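Local structure of lipase-esterase related protein (Clostridium acetobutylicum, 3E0X) at residues A[9-23]-A[39-52]. The protein is of unknown function but is probably a hydrolase of the alpha/beta-hydrolase superfamily, related to lipases and esterases. Sequence-based numbering, arbitrary orientation.
Sequences HVGNKKSPNTLLFVH and LEDYNCILLDLKGH
N43 joins H9 and T18, which lie on strands flanking its own, in the alpha/beta-hydrolase sheet: strand 43-47 runs antiparallel to the edge strand 7-11 and parallel to 18-22. With CG anti to the backbone N (chi1 177°), its amide sits between the two neighbours and uses both ends. OD1 accepts from H9 NE2 at 2.7 Å, on a lone pair and close to the imidazole plane, while ND2 donates an N-H to T18 OG1 at 3.0 Å. Asparagine suits the place because one flat group offers both an acceptor and a donor, and these two bonds fix which end is which. The CD of K13 lies over one face of the H9 ring.

Next along the same face, T18 CG2 meets I45 CD1, and L20 CD1 reaches I45 CG2; beta-branched T18 and I45 thus extend the N43 cluster into apolar packing. The other face is built round F21. L46 CD2 lies over its ring, 4.0 Å from the centroid, a CH-pi contact. C44 SG approaches the ring edge, and L39 CD1 touches the rim in plane, 3.7 Å from CZ. C44 CB also packs against V10 CG2, which reaches L46 CD1 as well. F32 meets F21 edge-to-face.

Where the two parallel strands begin to part, one water donates to both F21 O and L47 O, bridging the separating backbones. H23, its side chain about 7 Å from the bound ortho-xylene, is turned by chi1 of 69° toward 39-52, where L49 CD1 covers one ring face. H52, hydrogen-bonded to D171, lies obliquely to it, planes 52° apart. At the edge of the H23 ring, ND1 makes a weak hydrogen bond of 3.3 Å to L47 O, which lies close to the ring plane.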
loop_
_atom_site.group_PDB
_atom_site.type_symbol
_atom_site.label_atom_id
_atom_site.label_comp_id
_atom_site.label_asym_id
_atom_site.label_seq_id
_atom_site.Cartn_x
_atom_site.Cartn_y
_atom_site.Cartn_z
ATOM N N HIS A 9 7.224 -1.214 15.096
ATOM C CA HIS A 9 7.754 -2.567 15.038
ATOM C C HIS A 9 6.957 -3.437 16.001
ATOM O O HIS A 9 6.986 -3.211 17.221
ATOM C CB HIS A 9 9.212 -2.474 15.474
ATOM C CG HIS A 9 10.031 -3.674 15.137
ATOM N ND1 HIS A 9 11.323 -3.830 15.589
ATOM C CD2 HIS A 9 9.753 -4.774 14.392
ATOM C CE1 HIS A 9 11.799 -4.983 15.152
ATOM N NE2 HIS A 9 10.876 -5.569 14.405
ATOM N N VAL A 10 6.220 -4.405 15.455
ATOM C CA VAL A 10 5.324 -5.252 16.253
ATOM C C VAL A 10 5.408 -6.712 15.801
ATOM O O VAL A 10 6.137 -7.045 14.847
ATOM C CB VAL A 10 3.854 -4.779 16.169
ATOM C CG1 VAL A 10 3.749 -3.416 16.780
ATOM C CG2 VAL A 10 3.368 -4.772 14.722
ATOM N N GLY A 11 4.649 -7.579 16.463
ATOM C CA GLY A 11 4.654 -8.987 16.118
ATOM C C GLY A 11 5.807 -9.768 16.730
ATOM O O GLY A 11 6.389 -9.379 17.743
ATOM N N ASN A 12 6.125 -10.891 16.109
ATOM C CA ASN A 12 7.169 -11.769 16.593
ATOM C C ASN A 12 8.480 -11.312 15.983
ATOM O O ASN A 12 8.815 -11.645 14.830
ATOM C CB ASN A 12 6.793 -13.193 16.185
ATOM C CG ASN A 12 7.863 -14.177 16.491
ATOM O OD1 ASN A 12 8.786 -13.871 17.235
ATOM N ND2 ASN A 12 7.784 -15.352 15.865
ATOM N N LYS A 13 9.227 -10.518 16.741
ATOM C CA LYS A 13 10.368 -9.809 16.170
ATOM C C LYS A 13 11.497 -10.741 15.764
ATOM O O LYS A 13 12.379 -10.353 14.985
ATOM C CB LYS A 13 10.849 -8.719 17.120
ATOM C CG LYS A 13 9.802 -7.641 17.315
ATOM C CD LYS A 13 10.322 -6.559 18.243
ATOM C CE LYS A 13 9.288 -5.471 18.437
ATOM N NZ LYS A 13 9.804 -4.452 19.387
ATOM N N LYS A 14 11.460 -11.963 16.294
ATOM C CA LYS A 14 12.475 -12.983 16.023
ATOM C C LYS A 14 12.116 -13.890 14.844
ATOM O O LYS A 14 12.893 -14.785 14.473
ATOM C CB LYS A 14 12.750 -13.831 17.285
ATOM C CG LYS A 14 11.704 -14.901 17.576
ATOM C CD LYS A 14 12.001 -15.667 18.872
ATOM C CE LYS A 14 10.883 -16.631 19.242
ATOM N NZ LYS A 14 9.548 -15.940 19.379
ATOM N N SER A 15 10.943 -13.670 14.254
ATOM C CA SER A 15 10.502 -14.479 13.103
ATOM C C SER A 15 11.484 -14.330 11.928
ATOM O O SER A 15 12.005 -13.237 11.690
ATOM C CB SER A 15 9.125 -14.034 12.617
ATOM O OG SER A 15 8.777 -14.687 11.402
ATOM N N PRO A 16 11.714 -15.423 11.183
ATOM C CA PRO A 16 12.566 -15.355 9.978
ATOM C C PRO A 16 11.879 -14.589 8.847
ATOM O O PRO A 16 12.540 -14.214 7.883
ATOM C CB PRO A 16 12.734 -16.831 9.582
ATOM C CG PRO A 16 11.617 -17.558 10.231
ATOM C CD PRO A 16 11.235 -16.794 11.463
ATOM N N ASN A 17 10.577 -14.352 9.015
ATOM C CA ASN A 17 9.800 -13.707 7.990
ATOM C C ASN A 17 9.446 -12.283 8.417
ATOM O O ASN A 17 8.771 -12.048 9.437
ATOM C CB ASN A 17 8.590 -14.582 7.658
ATOM C CG ASN A 17 8.947 -16.079 7.655
ATOM O OD1 ASN A 17 9.897 -16.506 6.986
ATOM N ND2 ASN A 17 8.214 -16.866 8.434
ATOM N N THR A 18 9.950 -11.333 7.643
ATOM C CA THR A 18 9.766 -9.921 7.927
ATOM C C THR A 18 8.754 -9.363 6.943
ATOM O O THR A 18 8.898 -9.563 5.739
ATOM C CB THR A 18 11.128 -9.169 7.786
ATOM O OG1 THR A 18 12.026 -9.623 8.806
ATOM C CG2 THR A 18 10.955 -7.683 7.899
ATOM N N LEU A 19 7.747 -8.668 7.466
ATOM C CA LEU A 19 6.747 -8.050 6.619
ATOM C C LEU A 19 6.895 -6.559 6.779
ATOM O O LEU A 19 6.797 -6.023 7.904
ATOM C CB LEU A 19 5.353 -8.474 7.058
ATOM C CG LEU A 19 5.005 -9.961 7.164
ATOM C CD1 LEU A 19 3.509 -10.195 7.507
ATOM C CD2 LEU A 19 5.371 -10.723 5.928
ATOM N N LEU A 20 7.136 -5.880 5.664
ATOM C CA LEU A 20 7.266 -4.426 5.686
ATOM C C LEU A 20 6.013 -3.857 5.004
ATOM O O LEU A 20 5.784 -4.097 3.812
ATOM C CB LEU A 20 8.552 -4.009 4.949
ATOM C CG LEU A 20 8.808 -2.506 4.870
ATOM C CD1 LEU A 20 8.936 -1.867 6.220
ATOM C CD2 LEU A 20 10.052 -2.215 4.061
ATOM N N PHE A 21 5.212 -3.114 5.777
ATOM C CA PHE A 21 3.923 -2.591 5.327
ATOM C C PHE A 21 4.077 -1.162 4.873
ATOM O O PHE A 21 4.605 -0.316 5.621
ATOM C CB PHE A 21 2.907 -2.607 6.483
ATOM C CG PHE A 21 2.586 -3.997 7.021
ATOM C CD1 PHE A 21 1.355 -4.603 6.737
ATOM C CD2 PHE A 21 3.476 -4.682 7.861
ATOM C CE1 PHE A 21 1.030 -5.874 7.262
ATOM C CE2 PHE A 21 3.154 -5.928 8.388
ATOM C CZ PHE A 21 1.951 -6.530 8.104
ATOM N N VAL A 22 3.532 -0.873 3.694
ATOM C CA VAL A 22 3.583 0.455 3.112
ATOM C C VAL A 22 2.154 0.906 2.821
ATOM O O VAL A 22 1.450 0.311 1.987
ATOM C CB VAL A 22 4.375 0.450 1.791
ATOM C CG1 VAL A 22 4.390 1.837 1.194
ATOM C CG2 VAL A 22 5.794 -0.063 2.013
ATOM N N HIS A 23 1.757 1.990 3.479
ATOM C CA HIS A 23 0.385 2.484 3.397
ATOM C C HIS A 23 0.143 3.240 2.086
ATOM O O HIS A 23 1.025 3.338 1.227
ATOM C CB HIS A 23 0.108 3.390 4.600
ATOM C CG HIS A 23 0.863 4.671 4.538
ATOM N ND1 HIS A 23 2.018 4.927 5.257
ATOM C CD2 HIS A 23 0.631 5.776 3.799
ATOM C CE1 HIS A 23 2.437 6.155 4.980
ATOM N NE2 HIS A 23 1.629 6.675 4.075
ATOM N N LEU A 39 -1.356 -11.032 11.928
ATOM C CA LEU A 39 -0.013 -11.328 11.405
ATOM C C LEU A 39 1.050 -11.320 12.503
ATOM O O LEU A 39 2.241 -11.063 12.248
ATOM C CB LEU A 39 0.324 -10.339 10.293
ATOM C CG LEU A 39 -0.572 -10.491 9.057
ATOM C CD1 LEU A 39 -0.417 -9.333 8.072
ATOM C CD2 LEU A 39 -0.295 -11.848 8.376
ATOM N N GLU A 40 0.617 -11.618 13.728
ATOM C CA GLU A 40 1.465 -11.523 14.923
ATOM C C GLU A 40 2.594 -12.524 14.981
ATOM O O GLU A 40 3.545 -12.333 15.757
ATOM C CB GLU A 40 0.598 -11.625 16.184
ATOM C CG GLU A 40 -0.091 -10.343 16.486
ATOM C CD GLU A 40 -0.768 -10.351 17.831
ATOM O OE1 GLU A 40 -0.250 -11.023 18.755
ATOM O OE2 GLU A 40 -1.811 -9.666 17.950
ATOM N N ASP A 41 2.539 -13.560 14.148
ATOM C CA ASP A 41 3.595 -14.569 14.117
ATOM C C ASP A 41 4.796 -14.119 13.284
ATOM O O ASP A 41 5.829 -14.810 13.229
ATOM C CB ASP A 41 3.071 -15.917 13.582
ATOM C CG ASP A 41 2.274 -16.706 14.630
ATOM O OD1 ASP A 41 2.534 -16.531 15.836
ATOM O OD2 ASP A 41 1.392 -17.515 14.253
ATOM N N TYR A 42 4.648 -12.969 12.627
ATOM C CA TYR A 42 5.696 -12.446 11.756
ATOM C C TYR A 42 6.343 -11.193 12.322
ATOM O O TYR A 42 5.822 -10.565 13.240
ATOM C CB TYR A 42 5.104 -12.143 10.394
ATOM C CG TYR A 42 4.304 -13.288 9.827
ATOM C CD1 TYR A 42 4.872 -14.555 9.657
ATOM C CD2 TYR A 42 2.970 -13.116 9.474
ATOM C CE1 TYR A 42 4.134 -15.615 9.136
ATOM C CE2 TYR A 42 2.228 -14.158 8.949
ATOM C CZ TYR A 42 2.809 -15.402 8.780
ATOM O OH TYR A 42 2.033 -16.404 8.248
ATOM N N ASN A 43 7.510 -10.845 11.782
ATOM C CA ASN A 43 8.250 -9.682 12.231
ATOM C C ASN A 43 7.704 -8.502 11.437
ATOM O O ASN A 43 8.036 -8.349 10.268
ATOM C CB ASN A 43 9.745 -9.897 11.984
ATOM C CG ASN A 43 10.571 -8.695 12.351
ATOM O OD1 ASN A 43 10.275 -8.005 13.327
ATOM N ND2 ASN A 43 11.621 -8.434 11.570
ATOM N N CYS A 44 6.837 -7.699 12.059
ATOM C CA CYS A 44 6.074 -6.683 11.324
ATOM C C CYS A 44 6.661 -5.293 11.504
ATOM O O CYS A 44 6.818 -4.795 12.638
ATOM C CB CYS A 44 4.608 -6.669 11.785
ATOM S SG CYS A 44 3.695 -8.204 11.475
ATOM N N ILE A 45 6.940 -4.645 10.378
ATOM C CA ILE A 45 7.500 -3.297 10.366
ATOM C C ILE A 45 6.533 -2.450 9.553
ATOM O O ILE A 45 6.283 -2.745 8.397
ATOM C CB ILE A 45 8.929 -3.276 9.723
ATOM C CG1 ILE A 45 9.884 -4.221 10.485
ATOM C CG2 ILE A 45 9.493 -1.879 9.744
ATOM C CD1 ILE A 45 11.214 -4.548 9.728
ATOM N N LEU A 46 5.967 -1.422 10.177
ATOM C CA LEU A 46 4.972 -0.582 9.495
ATOM C C LEU A 46 5.566 0.796 9.341
ATOM O O LEU A 46 5.896 1.428 10.324
ATOM C CB LEU A 46 3.640 -0.554 10.271
ATOM C CG LEU A 46 3.132 -2.005 10.407
ATOM C CD1 LEU A 46 3.458 -2.554 11.778
ATOM C CD2 LEU A 46 1.653 -2.167 10.055
ATOM N N LEU A 47 5.733 1.249 8.097
ATOM C CA LEU A 47 6.421 2.482 7.733
ATOM C C LEU A 47 5.464 3.673 7.623
ATOM O O LEU A 47 4.368 3.493 7.086
ATOM C CB LEU A 47 7.022 2.241 6.338
ATOM C CG LEU A 47 8.315 2.900 5.894
ATOM C CD1 LEU A 47 9.364 2.783 6.990
ATOM C CD2 LEU A 47 8.816 2.283 4.577
ATOM N N ASP A 48 5.868 4.861 8.053
ATOM C CA ASP A 48 5.181 6.084 7.617
ATOM C C ASP A 48 5.976 6.676 6.456
ATOM O O ASP A 48 7.187 6.972 6.577
ATOM C CB ASP A 48 5.092 7.117 8.756
ATOM C CG ASP A 48 3.899 6.899 9.691
ATOM O OD1 ASP A 48 2.853 6.360 9.261
ATOM O OD2 ASP A 48 4.000 7.331 10.865
ATOM N N LEU A 49 5.319 6.850 5.316
ATOM C CA LEU A 49 5.992 7.494 4.186
ATOM C C LEU A 49 6.277 8.956 4.519
ATOM O O LEU A 49 5.598 9.558 5.335
ATOM C CB LEU A 49 5.133 7.409 2.907
ATOM C CG LEU A 49 4.848 5.999 2.374
ATOM C CD1 LEU A 49 3.785 6.040 1.265
ATOM C CD2 LEU A 49 6.178 5.386 1.900
ATOM N N LYS A 50 7.270 9.533 3.863
ATOM C CA LYS A 50 7.671 10.910 4.142
ATOM C C LYS A 50 6.468 11.832 4.042
ATOM O O LYS A 50 5.668 11.759 3.097
ATOM C CB LYS A 50 8.783 11.311 3.164
ATOM C CG LYS A 50 9.421 12.704 3.360
ATOM C CD LYS A 50 10.702 12.812 2.447
ATOM C CE LYS A 50 11.219 14.200 2.304
ATOM N NZ LYS A 50 10.680 14.887 1.127
ATOM N N GLY A 51 6.338 12.691 5.046
ATOM C CA GLY A 51 5.232 13.631 5.111
ATOM C C GLY A 51 3.915 13.089 5.650
ATOM O O GLY A 51 2.926 13.824 5.712
ATOM N N HIS A 52 3.888 11.801 5.985
ATOM C CA HIS A 52 2.696 11.159 6.522
ATOM C C HIS A 52 2.977 10.700 7.946
ATOM O O HIS A 52 4.135 10.385 8.268
ATOM C CB HIS A 52 2.344 9.923 5.700
ATOM C CG HIS A 52 2.049 10.209 4.249
ATOM N ND1 HIS A 52 3.021 10.586 3.343
ATOM C CD2 HIS A 52 0.897 10.117 3.536
ATOM C CE1 HIS A 52 2.480 10.738 2.143
ATOM N NE2 HIS A 52 1.189 10.458 2.230
HETATM O O HOH W 1 2.579 1.649 6.399
#